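PDB 2NS6: mobilization protein A, which locally unwinds DNA and nicks one strand at the plasmid's origin of transfer, as the relaxase of the relaxosome in conjugative plasmid transfer. Local coordinates for residues Ile25-Glu28 against Arg33-Asp36; Glu48-Glu51 against Asp55-Asp58; Ala91-Gln96 against Ala173-Arg178; Ser125-Asp130 against Gln138-Tyr143; Ile132-Ala137 against Gly151-Thr156. All coordinates share one frame; numbering follows the deposited sequence.

Contact 1. Residues Ile25-Glu28 against Arg33-Asp36; sequences IQRE and RDMD
Arg27 and Asp34 make the charged half of this contact. Their side chains run alongside each other in the same direction, with guanidinium and carboxylate planes only 13° apart, and NH1 of Arg27 forms a salt bridge to OD2 of Asp34 at 2.8 Å. The same NH1 sends a long, weak but nearly straight hydrogen bond (3.3 Å, 170°) to the Asp34 carbonyl O, which lies in the guanidinium plane at its edge. With CG beside the backbone N (chi1 -69°), Arg27 CG comes within 3.2 Å of Asp34 O, and the bend at chi2 turns the rest of the chain along Asp34. The van der Waals half belongs to Met35. Its CG lies 4.0 Å from Arg27 CB, and its methyl CE hooks over the turn to within 3.3 Å of the Arg27 carbonyl O and 3.7 Å of Glu28 OE1. Arg27 has positive phi where the chain leaves the helix, and two bonds back into the last turn make this a Schellman motif. The contact lays the loop leading to strand 38-44 against the C-terminal end of helix 18-26. Arg27 touches Val38 of that strand and makes a cation-pi contact with Tyr24, probably the DNA-linking tyrosine; Ile25 packs on strand 117-124.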
# COMPACT_ATOMS: atom_id res chain seq x y z
N ILE A 25 -0.28 -0.07 11.43
CA ILE A 25 1.03 0.06 10.80
C ILE A 25 1.61 1.48 10.85
O ILE A 25 2.82 1.65 10.89
CB ILE A 25 1.04 -0.44 9.33
CG1 ILE A 25 0.16 0.44 8.44
CG2 ILE A 25 0.58 -1.88 9.28
CD1 ILE A 25 0.37 0.18 6.95
N GLN A 26 0.75 2.49 10.86
CA GLN A 26 1.26 3.87 10.94
C GLN A 26 1.32 4.34 12.40
O GLN A 26 1.81 5.43 12.68
CB GLN A 26 0.37 4.84 10.17
CG GLN A 26 0.36 4.70 8.65
CD GLN A 26 -0.52 5.75 8.00
OE1 GLN A 26 -1.75 5.68 8.07
NE2 GLN A 26 0.10 6.74 7.39
N ARG A 27 0.81 3.52 13.32
CA ARG A 27 0.76 3.87 14.74
C ARG A 27 0.04 5.21 14.92
O ARG A 27 0.56 6.14 15.56
CB ARG A 27 2.17 3.89 15.37
CG ARG A 27 2.81 2.50 15.49
CD ARG A 27 1.84 1.51 16.15
NE ARG A 27 2.18 0.09 15.95
CZ ARG A 27 3.14 -0.56 16.59
NH1 ARG A 27 3.89 0.05 17.49
NH2 ARG A 27 3.34 -1.85 16.35
N GLU A 28 -1.15 5.30 14.33
CA GLU A 28 -1.99 6.50 14.42
C GLU A 28 -3.22 6.15 15.25
O GLU A 28 -3.36 5.02 15.73
CB GLU A 28 -2.44 6.95 13.02
CG GLU A 28 -1.32 7.38 12.08
CD GLU A 28 -0.84 8.81 12.31
OE1 GLU A 28 -0.66 9.20 13.48
OE2 GLU A 28 -0.64 9.54 11.31
N ARG A 33 0.08 6.80 20.90
CA ARG A 33 0.96 6.82 22.06
C ARG A 33 1.93 5.64 22.05
O ARG A 33 2.23 5.06 23.09
CB ARG A 33 0.14 6.77 23.36
CG ARG A 33 -0.66 5.50 23.51
CD ARG A 33 -1.21 5.36 24.92
NE ARG A 33 -2.09 4.20 25.05
CZ ARG A 33 -2.61 3.79 26.20
NH1 ARG A 33 -2.32 4.44 27.32
NH2 ARG A 33 -3.41 2.73 26.24
N ASP A 34 2.41 5.28 20.86
CA ASP A 34 3.33 4.16 20.70
C ASP A 34 3.82 4.15 19.25
O ASP A 34 3.57 3.19 18.52
CB ASP A 34 2.61 2.84 21.02
CG ASP A 34 3.53 1.62 20.96
OD1 ASP A 34 4.52 1.57 21.73
OD2 ASP A 34 3.26 0.71 20.14
N MET A 35 4.52 5.21 18.85
CA MET A 35 5.01 5.34 17.48
C MET A 35 6.48 5.01 17.27
O MET A 35 6.96 5.04 16.14
CB MET A 35 4.76 6.76 16.97
CG MET A 35 3.34 7.25 17.13
SD MET A 35 3.14 8.86 16.36
CE MET A 35 2.78 8.37 14.69
N ASP A 36 7.19 4.69 18.34
CA ASP A 36 8.61 4.38 18.21
C ASP A 36 8.92 3.28 17.21
O ASP A 36 9.99 3.26 16.61
CB ASP A 36 9.21 4.08 19.57
CG ASP A 36 9.71 5.34 20.26
OD1 ASP A 36 9.14 6.41 19.98
OD2 ASP A 36 10.67 5.26 21.05

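Contact 2. Residues Glu48-Glu51 against Asp55-Asp58; sequences EFVE and DYWD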
# COMPACT_ATOMS: atom_id res chain seq x y z
N GLU A 48 -9.41 13.07 -4.54
CA GLU A 48 -9.71 14.36 -3.94
C GLU A 48 -10.57 14.35 -2.67
O GLU A 48 -10.34 15.16 -1.77
CB GLU A 48 -10.34 15.28 -5.00
CG GLU A 48 -10.80 16.65 -4.49
CD GLU A 48 -9.70 17.44 -3.78
OE1 GLU A 48 -8.61 17.64 -4.37
OE2 GLU A 48 -9.94 17.87 -2.63
N PHE A 49 -11.54 13.45 -2.56
CA PHE A 49 -12.38 13.44 -1.36
C PHE A 49 -11.61 13.11 -0.07
O PHE A 49 -12.09 13.35 1.03
CB PHE A 49 -13.57 12.49 -1.53
CG PHE A 49 -13.24 11.03 -1.32
CD1 PHE A 49 -13.02 10.53 -0.04
CD2 PHE A 49 -13.14 10.17 -2.41
CE1 PHE A 49 -12.72 9.19 0.16
CE2 PHE A 49 -12.84 8.82 -2.22
CZ PHE A 49 -12.63 8.33 -0.93
N VAL A 50 -10.41 12.56 -0.22
CA VAL A 50 -9.57 12.18 0.92
C VAL A 50 -8.75 13.34 1.50
O VAL A 50 -7.90 13.90 0.80
CB VAL A 50 -8.59 11.04 0.52
CG1 VAL A 50 -7.56 10.79 1.62
CG2 VAL A 50 -9.37 9.75 0.23
N GLU A 51 -8.99 13.72 2.75
CA GLU A 51 -8.23 14.80 3.38
C GLU A 51 -7.05 14.19 4.15
O GLU A 51 -6.00 14.82 4.28
CB GLU A 51 -9.10 15.61 4.35
CG GLU A 51 -10.30 16.32 3.72
CD GLU A 51 -9.91 17.32 2.64
OE1 GLU A 51 -8.83 17.92 2.75
OE2 GLU A 51 -10.71 17.51 1.70
N ASP A 55 -9.02 8.58 5.82
CA ASP A 55 -10.34 8.83 5.25
C ASP A 55 -10.64 7.83 4.13
O ASP A 55 -11.78 7.41 3.95
CB ASP A 55 -10.46 10.27 4.73
CG ASP A 55 -10.18 11.31 5.80
OD1 ASP A 55 -10.42 11.04 7.00
OD2 ASP A 55 -9.74 12.42 5.44
N TYR A 56 -9.62 7.44 3.37
CA TYR A 56 -9.83 6.50 2.28
C TYR A 56 -10.17 5.11 2.81
O TYR A 56 -11.07 4.44 2.31
CB TYR A 56 -8.57 6.41 1.40
CG TYR A 56 -8.75 5.57 0.16
CD1 TYR A 56 -9.26 6.12 -1.01
CD2 TYR A 56 -8.43 4.21 0.16
CE1 TYR A 56 -9.46 5.35 -2.15
CE2 TYR A 56 -8.63 3.43 -0.97
CZ TYR A 56 -9.15 4.00 -2.12
OH TYR A 56 -9.36 3.24 -3.24
N TRP A 57 -9.44 4.68 3.84
CA TRP A 57 -9.68 3.37 4.41
C TRP A 57 -11.01 3.30 5.16
O TRP A 57 -11.65 2.24 5.21
CB TRP A 57 -8.51 2.99 5.31
CG TRP A 57 -7.21 3.07 4.55
CD1 TRP A 57 -6.17 3.91 4.79
CD2 TRP A 57 -6.86 2.30 3.39
NE1 TRP A 57 -5.18 3.72 3.85
CE2 TRP A 57 -5.58 2.74 2.98
CE3 TRP A 57 -7.50 1.28 2.66
CZ2 TRP A 57 -4.92 2.19 1.87
CZ3 TRP A 57 -6.85 0.74 1.56
CH2 TRP A 57 -5.56 1.20 1.17
N ASP A 58 -11.42 4.43 5.72
CA ASP A 58 -12.71 4.50 6.43
C ASP A 58 -13.81 4.22 5.41
O ASP A 58 -14.71 3.42 5.67
CB ASP A 58 -12.95 5.90 7.03
CG ASP A 58 -12.15 6.17 8.31
OD1 ASP A 58 -11.91 5.23 9.10
OD2 ASP A 58 -11.79 7.35 8.53
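Val50 meets two aromatic rings, Tyr56 across the contact and its neighbour Phe49, each differently. Its CG2 methyl stands 3.4 Å above the plane of Phe49, displaced toward the rim, yet approaches the Tyr56 ring in plane at its edge, CG2 of Val50 lying 3.8 Å from Tyr56 CD1 and 3.6 Å from CB. The two rings cross at a slant, Phe49 CZ to Tyr56 CD1 at 4.0 Å. Phe49 takes the crowded position between its backbone N and carbonyl carbon (chi1 80°), which turns the ring under Val50 and toward the helix. Nearer the start of the helix, Asp55 reaches back over the turn: OD2 accepts a weak, bent hydrogen bond from Glu51 N (3.1 Å, 131°) and also touches Glu51 CB at 3.4 Å. Another hydrogen bond to OD2, from Arg52 N, lets one carboxylate oxygen gather two successive backbone N-H groups just ahead of the helix. The contact therefore folds the loop after strand 38-44 against the first turns of helix 53-63. Beyond it, the Tyr56 ring meets those of Trp139 and Phe140, and its hydroxyl is hydrogen-bonded to Ser125 OG. Trp57 packs on Ala18 and Ala22, so helix 53-63 contacts helix 18-26 through Trp57 and the 138-143 segment through Tyr56.

Contact 3. Residues Ala91-Gln96 against Ala173-Arg178; sequences ASEFAQ and ADHANR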
# COMPACT_ATOMS: atom_id res chain seq x y z
N ALA A 91 11.76 2.00 -0.37
CA ALA A 91 10.38 1.60 -0.11
C ALA A 91 9.40 2.39 -0.98
O ALA A 91 8.49 1.82 -1.59
CB ALA A 91 10.04 1.81 1.37
N SER A 92 9.59 3.71 -1.02
CA SER A 92 8.74 4.58 -1.83
C SER A 92 8.85 4.15 -3.27
O SER A 92 7.85 3.99 -3.98
CB SER A 92 9.20 6.04 -1.73
OG SER A 92 9.28 6.47 -0.39
N GLU A 93 10.09 3.96 -3.71
CA GLU A 93 10.37 3.54 -5.07
C GLU A 93 9.63 2.26 -5.41
O GLU A 93 9.00 2.16 -6.46
CB GLU A 93 11.88 3.34 -5.25
CG GLU A 93 12.31 3.07 -6.68
CD GLU A 93 13.74 2.54 -6.76
OE1 GLU A 93 13.99 1.45 -6.21
OE2 GLU A 93 14.60 3.21 -7.36
N PHE A 94 9.70 1.26 -4.53
CA PHE A 94 9.03 0.00 -4.81
C PHE A 94 7.49 0.16 -4.77
O PHE A 94 6.79 -0.49 -5.55
CB PHE A 94 9.51 -1.09 -3.84
CG PHE A 94 9.01 -2.47 -4.17
CD1 PHE A 94 9.30 -3.08 -5.40
CD2 PHE A 94 8.25 -3.18 -3.25
CE1 PHE A 94 8.83 -4.37 -5.69
CE2 PHE A 94 7.78 -4.46 -3.53
CZ PHE A 94 8.07 -5.05 -4.75
N ALA A 95 6.98 1.02 -3.90
CA ALA A 95 5.53 1.23 -3.84
C ALA A 95 5.03 1.77 -5.18
O ALA A 95 4.00 1.35 -5.70
CB ALA A 95 5.18 2.20 -2.72
N GLN A 96 5.78 2.72 -5.74
CA GLN A 96 5.43 3.31 -7.02
C GLN A 96 5.45 2.22 -8.08
O GLN A 96 4.60 2.18 -8.96
CB GLN A 96 6.44 4.40 -7.40
CG GLN A 96 6.20 5.70 -6.69
CD GLN A 96 4.74 6.11 -6.79
OE1 GLN A 96 4.19 6.21 -7.90
NE2 GLN A 96 4.11 6.34 -5.65
N ALA A 173 13.58 -7.76 -5.44
CA ALA A 173 15.00 -8.12 -5.44
C ALA A 173 15.81 -7.14 -6.29
O ALA A 173 16.82 -6.60 -5.84
CB ALA A 173 15.17 -9.54 -5.98
N ASP A 174 15.36 -6.93 -7.52
CA ASP A 174 16.00 -6.02 -8.47
C ASP A 174 16.10 -4.62 -7.86
O ASP A 174 17.08 -3.90 -8.09
CB ASP A 174 15.19 -6.01 -9.77
CG ASP A 174 15.66 -4.95 -10.78
OD1 ASP A 174 16.85 -4.98 -11.18
OD2 ASP A 174 14.83 -4.10 -11.18
N HIS A 175 15.10 -4.24 -7.08
CA HIS A 175 15.07 -2.93 -6.44
C HIS A 175 16.04 -2.86 -5.27
O HIS A 175 16.88 -1.96 -5.21
CB HIS A 175 13.64 -2.60 -5.98
CG HIS A 175 12.78 -2.04 -7.07
ND1 HIS A 175 12.61 -0.69 -7.26
CD2 HIS A 175 12.09 -2.65 -8.06
CE1 HIS A 175 11.86 -0.49 -8.33
NE2 HIS A 175 11.53 -1.66 -8.83
N ALA A 176 15.93 -3.80 -4.34
CA ALA A 176 16.84 -3.81 -3.19
C ALA A 176 18.29 -3.92 -3.67
O ALA A 176 19.14 -3.14 -3.25
CB ALA A 176 16.50 -4.98 -2.26
N ASN A 177 18.57 -4.86 -4.56
CA ASN A 177 19.92 -5.04 -5.08
C ASN A 177 20.46 -3.75 -5.69
O ASN A 177 21.55 -3.30 -5.34
CB ASN A 177 19.93 -6.16 -6.13
CG ASN A 177 19.68 -7.53 -5.53
OD1 ASN A 177 19.29 -8.47 -6.22
ND2 ASN A 177 19.90 -7.64 -4.22
N ARG A 178 19.69 -3.16 -6.59
CA ARG A 178 20.10 -1.91 -7.23
C ARG A 178 20.45 -0.87 -6.17
O ARG A 178 21.50 -0.23 -6.25
CB ARG A 178 18.97 -1.39 -8.12
CG ARG A 178 19.33 -0.13 -8.90
CD ARG A 178 18.16 0.83 -9.02
NE ARG A 178 17.73 1.33 -7.71
CZ ARG A 178 16.80 0.75 -6.95
NH1 ARG A 178 16.48 1.27 -5.77
NH2 ARG A 178 16.19 -0.35 -7.37
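Glu93 offers a single carboxylate to two donors of the facing helix, His175 and Arg178. OE1 accepts a hydrogen bond from ND1 of His175 at 2.8 Å with an N-H...O angle of 159°. The acceptor lies close to the imidazole plane, but ND1 meets OE1 from well above the carboxylate plane, the two planes being 73° apart. Arg178 forms a salt bridge to the same oxygen through NH1; the 2.5 Å separation of Arg178 NH1 and Glu93 OE1 is so short that its exact value is doubtful. Here the carboxylate sits over one face of the guanidinium, with OE2 3.1 Å above that plane, so the ion pair is stacked and not end-on. Glu93 reaches both partners because its chain is extended, with CG anti to the backbone N, while Arg178 folds back along its own helix by bends at chi2 and chi3. This is an antiparallel helix pair, helix 84-99 against helix 164-181, their segment axes 10.3 Å apart at closest and their directions 153° apart. Through Ala91 and Ala95 helix 84-99 rests on strand 106-113 of the five-stranded antiparallel sheet. On the buried side of the interface Phe94 directs its edge at the face of His175, a T-shaped pair with CD1 to CD2 of His175 at 3.9 Å. A manganese ion lies about 3 Å from the nearest atom of the His175 side chain. Gln96, nearly one turn beyond Glu93, belongs with His45 to a manganese site, and its NE2 gives a weak hydrogen bond to Tyr106 OH.

Contact 4. Residues Ser125-Asp130 against Gln138-Tyr143; sequences SERIND and QWFKRY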
# COMPACT_ATOMS: atom_id res chain seq x y z
N SER A 125 -4.86 -0.44 -2.49
CA SER A 125 -6.28 -0.49 -2.82
C SER A 125 -6.35 -0.81 -4.31
O SER A 125 -5.72 -0.13 -5.12
CB SER A 125 -6.92 0.88 -2.56
OG SER A 125 -8.21 0.94 -3.13
N GLU A 126 -7.12 -1.83 -4.66
CA GLU A 126 -7.25 -2.23 -6.05
C GLU A 126 -8.30 -1.44 -6.82
O GLU A 126 -9.17 -2.01 -7.48
CB GLU A 126 -7.54 -3.73 -6.13
CG GLU A 126 -6.34 -4.58 -5.78
CD GLU A 126 -6.74 -6.00 -5.41
OE1 GLU A 126 -6.19 -6.94 -6.00
OE2 GLU A 126 -7.61 -6.15 -4.53
N ARG A 127 -8.20 -0.11 -6.72
CA ARG A 127 -9.09 0.82 -7.41
C ARG A 127 -8.20 1.75 -8.20
O ARG A 127 -7.24 2.30 -7.68
CB ARG A 127 -9.91 1.63 -6.39
CG ARG A 127 -10.90 0.79 -5.59
CD ARG A 127 -12.17 0.54 -6.40
NE ARG A 127 -13.09 -0.38 -5.73
CZ ARG A 127 -14.35 -0.56 -6.09
NH1 ARG A 127 -14.86 0.14 -7.10
NH2 ARG A 127 -15.11 -1.43 -5.45
N ILE A 128 -8.54 1.93 -9.47
CA ILE A 128 -7.77 2.78 -10.36
C ILE A 128 -8.16 4.24 -10.24
O ILE A 128 -9.30 4.62 -10.51
CB ILE A 128 -7.98 2.32 -11.82
CG1 ILE A 128 -7.57 0.85 -11.95
CG2 ILE A 128 -7.20 3.21 -12.78
CD1 ILE A 128 -7.94 0.21 -13.26
N ASN A 129 -7.21 5.08 -9.83
CA ASN A 129 -7.53 6.49 -9.73
C ASN A 129 -7.37 7.13 -11.10
O ASN A 129 -6.25 7.37 -11.56
CB ASN A 129 -6.61 7.20 -8.73
CG ASN A 129 -7.08 8.61 -8.43
OD1 ASN A 129 -7.81 9.21 -9.22
ND2 ASN A 129 -6.65 9.16 -7.31
N ASP A 130 -8.50 7.38 -11.76
CA ASP A 130 -8.51 7.99 -13.08
C ASP A 130 -8.55 9.51 -13.04
O ASP A 130 -8.72 10.16 -14.07
CB ASP A 130 -9.70 7.47 -13.89
CG ASP A 130 -11.00 7.53 -13.11
OD1 ASP A 130 -11.09 8.30 -12.14
OD2 ASP A 130 -11.95 6.81 -13.48
N GLN A 138 -19.47 7.09 -3.24
CA GLN A 138 -19.58 6.65 -4.64
C GLN A 138 -18.31 6.02 -5.19
O GLN A 138 -18.34 5.31 -6.20
CB GLN A 138 -19.94 7.84 -5.53
CG GLN A 138 -20.16 7.47 -7.00
CD GLN A 138 -20.26 8.69 -7.89
OE1 GLN A 138 -20.92 9.67 -7.54
NE2 GLN A 138 -19.63 8.63 -9.06
N TRP A 139 -17.18 6.28 -4.54
CA TRP A 139 -15.90 5.76 -5.00
C TRP A 139 -15.82 4.25 -5.17
O TRP A 139 -15.27 3.76 -6.16
CB TRP A 139 -14.77 6.25 -4.08
CG TRP A 139 -13.39 5.82 -4.51
CD1 TRP A 139 -12.74 4.68 -4.13
CD2 TRP A 139 -12.53 6.48 -5.45
NE1 TRP A 139 -11.54 4.59 -4.78
CE2 TRP A 139 -11.38 5.67 -5.59
CE3 TRP A 139 -12.62 7.66 -6.19
CZ2 TRP A 139 -10.32 6.02 -6.44
CZ3 TRP A 139 -11.57 8.01 -7.04
CH2 TRP A 139 -10.43 7.19 -7.16
N PHE A 140 -16.37 3.50 -4.21
CA PHE A 140 -16.30 2.05 -4.25
C PHE A 140 -17.47 1.33 -4.94
O PHE A 140 -17.53 0.10 -4.96
CB PHE A 140 -16.12 1.51 -2.82
CG PHE A 140 -14.90 2.08 -2.11
CD1 PHE A 140 -14.99 3.25 -1.37
CD2 PHE A 140 -13.67 1.44 -2.20
CE1 PHE A 140 -13.87 3.78 -0.72
CE2 PHE A 140 -12.54 1.95 -1.56
CZ PHE A 140 -12.64 3.12 -0.81
N LYS A 141 -18.39 2.10 -5.50
CA LYS A 141 -19.52 1.51 -6.20
C LYS A 141 -18.98 0.85 -7.46
O LYS A 141 -17.78 0.96 -7.77
CB LYS A 141 -20.54 2.60 -6.57
CG LYS A 141 -21.26 3.21 -5.37
CD LYS A 141 -22.01 4.49 -5.75
CE LYS A 141 -22.85 5.00 -4.58
NZ LYS A 141 -22.82 6.50 -4.49
N ARG A 142 -19.85 0.14 -8.17
CA ARG A 142 -19.46 -0.54 -9.40
C ARG A 142 -19.05 0.49 -10.44
O ARG A 142 -19.56 1.61 -10.44
CB ARG A 142 -20.63 -1.38 -9.92
CG ARG A 142 -21.06 -2.45 -8.94
CD ARG A 142 -22.26 -3.25 -9.43
NE ARG A 142 -22.76 -4.15 -8.39
CZ ARG A 142 -22.06 -5.15 -7.87
NH1 ARG A 142 -20.82 -5.39 -8.28
NH2 ARG A 142 -22.59 -5.90 -6.92
N TYR A 143 -18.13 0.10 -11.30
CA TYR A 143 -17.63 0.99 -12.35
C TYR A 143 -18.64 1.07 -13.50
O TYR A 143 -19.29 0.09 -13.83
CB TYR A 143 -16.31 0.44 -12.89
CG TYR A 143 -15.67 1.30 -13.96
CD1 TYR A 143 -15.23 2.59 -13.67
CD2 TYR A 143 -15.45 0.80 -15.24
CE1 TYR A 143 -14.59 3.36 -14.64
CE2 TYR A 143 -14.81 1.56 -16.21
CZ TYR A 143 -14.39 2.83 -15.91
OH TYR A 143 -13.73 3.58 -16.86
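Arg127 and Phe140 mark the closest approach of the two backbones, CA to CA 8.0 Å, so side chains span the gap between the loop that leaves strand 117-124, turned at once by an inverse gamma turn centred on Glu126, and the end of the short helix 136-139. Arg127 does most of the bridging. Its chain bends at chi2 (-81°), and CB and CG slide past the indole of Trp139, CB coming 3.7 Å from NE1. The guanidinium then lies over the Phe140 backbone, with Phe140 CA 3.6 Å above one face. NH1 donates to Lys141 O (3.1 Å, 147°), tilted from the carbonyl plane, and also to Ala153 O; NH2 comes within 2.9 Å of Phe140 O. Several backbone carbonyls thus crowd round a buried cation, which they would be expected to stabilise. The Phe140 ring stands steeply to the guanidinium and packs on Ala59 and Ala60 of helix 53-63. Trp139 NE1 is satisfied by Tyr56 OH of that helix. At the far end of the indole, Asn129, whose ND2 is held by His45 O and whose OD1 is held by Gly131 N, turns its amide 80° from the ring plane, CG lying 3.9 Å from Trp139 CH2.

Contact 5. Residues Ile132-Ala137 against Gly151-Thr156; sequences IERPAA and GGAQKT
Arg134, Ala153 and Gly151 account for most of the surface buried here, and Arg134 does the reaching. Its chain is extended from CG to NE, with CG anti to the carbonyl carbon (chi1 -56°), which carries the guanidinium across to the 151-156 loop. NE points at Gly151 O, 3.0 Å away, in a weak and bent hydrogen bond (129°), although the oxygen lies in the guanidinium plane at its edge. CD of Arg134 is also near that oxygen, at 3.2 Å. Gly151 turns only its backbone to the arginine, and its carbonyl O accepts from Gln138 NE2 as well. Ala153 meets the guanidinium from above: its CA sits 4.0 Å over the centre of one face. Ile132 CG2 covers the opposite face, 3.8 Å from the plane, so the flat cation lies between the Ala153 backbone and the Ile132 methyl. The contact joins the segment entering helix 136-139 to the extended chain that returns from the loop after that helix; Trp139 touches both Arg134 and Ala153. The remaining guanidinium nitrogens are engaged outside the two segments, NH1 in a salt bridge with Asp130 OD1 and NH2 in a hydrogen bond to Pro148 O. With partners for all three nitrogens, the NE bond being weak, and groups over both faces, the guanidinium is probably restricted in rotation, and the carboxylate of Asp130 would be expected to balance its buried charge.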
# COMPACT_ATOMS: atom_id res chain seq x y z
N ILE A 132 -10.85 11.29 -11.80
CA ILE A 132 -12.23 11.75 -11.80
C ILE A 132 -12.75 11.81 -10.37
O ILE A 132 -12.81 10.79 -9.68
CB ILE A 132 -13.13 10.80 -12.62
CG1 ILE A 132 -12.74 10.86 -14.09
CG2 ILE A 132 -14.59 11.17 -12.43
CD1 ILE A 132 -13.38 9.79 -14.93
N GLU A 133 -13.14 13.01 -9.94
CA GLU A 133 -13.64 13.19 -8.58
C GLU A 133 -14.93 12.41 -8.33
O GLU A 133 -15.84 12.41 -9.16
CB GLU A 133 -13.91 14.67 -8.28
CG GLU A 133 -12.73 15.59 -8.41
CD GLU A 133 -12.85 16.81 -7.50
OE1 GLU A 133 -12.01 17.73 -7.61
OE2 GLU A 133 -13.79 16.84 -6.68
N ARG A 134 -15.00 11.76 -7.18
CA ARG A 134 -16.18 10.99 -6.81
C ARG A 134 -16.29 11.08 -5.29
O ARG A 134 -15.28 11.08 -4.59
CB ARG A 134 -16.03 9.51 -7.20
CG ARG A 134 -15.76 9.23 -8.68
CD ARG A 134 -15.60 7.73 -8.93
NE ARG A 134 -15.52 7.37 -10.35
CZ ARG A 134 -14.42 7.49 -11.10
NH1 ARG A 134 -13.29 7.95 -10.57
NH2 ARG A 134 -14.45 7.13 -12.37
N PRO A 135 -17.51 11.22 -4.77
CA PRO A 135 -17.69 11.30 -3.31
C PRO A 135 -17.24 9.97 -2.69
O PRO A 135 -17.14 8.97 -3.39
CB PRO A 135 -19.19 11.52 -3.16
CG PRO A 135 -19.52 12.35 -4.36
CD PRO A 135 -18.73 11.67 -5.47
N ALA A 136 -16.98 9.96 -1.39
CA ALA A 136 -16.55 8.74 -0.72
C ALA A 136 -17.59 7.63 -0.90
O ALA A 136 -17.24 6.49 -1.21
CB ALA A 136 -16.30 9.01 0.77
N ALA A 137 -18.86 7.97 -0.71
CA ALA A 137 -19.94 7.00 -0.84
C ALA A 137 -20.11 6.45 -2.26
O ALA A 137 -20.81 5.46 -2.47
CB ALA A 137 -21.26 7.64 -0.37
N GLY A 151 -20.22 6.41 -11.82
CA GLY A 151 -20.06 5.21 -11.02
C GLY A 151 -18.85 5.24 -10.11
O GLY A 151 -18.32 6.31 -9.81
N GLY A 152 -18.40 4.07 -9.68
CA GLY A 152 -17.25 4.01 -8.80
C GLY A 152 -15.96 3.91 -9.58
O GLY A 152 -15.97 3.80 -10.81
N ALA A 153 -14.84 3.96 -8.87
CA ALA A 153 -13.55 3.85 -9.53
C ALA A 153 -13.48 2.43 -10.05
O ALA A 153 -14.02 1.51 -9.43
CB ALA A 153 -12.42 4.10 -8.54
N GLN A 154 -12.83 2.25 -11.20
CA GLN A 154 -12.69 0.93 -11.81
C GLN A 154 -11.72 0.08 -11.00
O GLN A 154 -10.74 0.59 -10.46
CB GLN A 154 -12.19 1.07 -13.25
CG GLN A 154 -11.93 -0.25 -13.97
CD GLN A 154 -11.53 -0.06 -15.44
OE1 GLN A 154 -10.79 0.86 -15.78
NE2 GLN A 154 -12.02 -0.95 -16.30
N LYS A 155 -12.02 -1.21 -10.90
CA LYS A 155 -11.16 -2.13 -10.16
C LYS A 155 -10.05 -2.64 -11.08
O LYS A 155 -10.21 -2.67 -12.30
CB LYS A 155 -11.97 -3.33 -9.66
CG LYS A 155 -12.88 -3.05 -8.46
CD LYS A 155 -13.83 -4.23 -8.22
CE LYS A 155 -14.60 -4.11 -6.90
NZ LYS A 155 -13.75 -4.35 -5.69
N THR A 156 -8.91 -3.01 -10.51
CA THR A 156 -7.83 -3.54 -11.32
C THR A 156 -7.64 -5.02 -11.03
O THR A 156 -7.87 -5.48 -9.91
CB THR A 156 -6.49 -2.83 -11.08
OG1 THR A 156 -5.49 -3.40 -11.93
CG2 THR A 156 -6.05 -2.96 -9.63

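From the N terminus, contact 1 closes a tight loop between helix 18-26 and strand 38-44, and contact 2 then closes a short turn where that strand's following loop enters helix 53-63. Contact 3 comes next and spans far more of the chain, joining helix 84-99 to helix 164-181; contacts 4 and 5 are nested inside its loop. These two cross, their segments alternating along the chain, and interlock around helix 136-139, with backbone bonding between Trp139 and Ala153 and between Ile128 and Gln154. Contact 2 touches both through Tyr56 and Phe49, tying helix 53-63 to this lobe. Contact 3 lies across the chain's centre from contacts 2, 4 and 5.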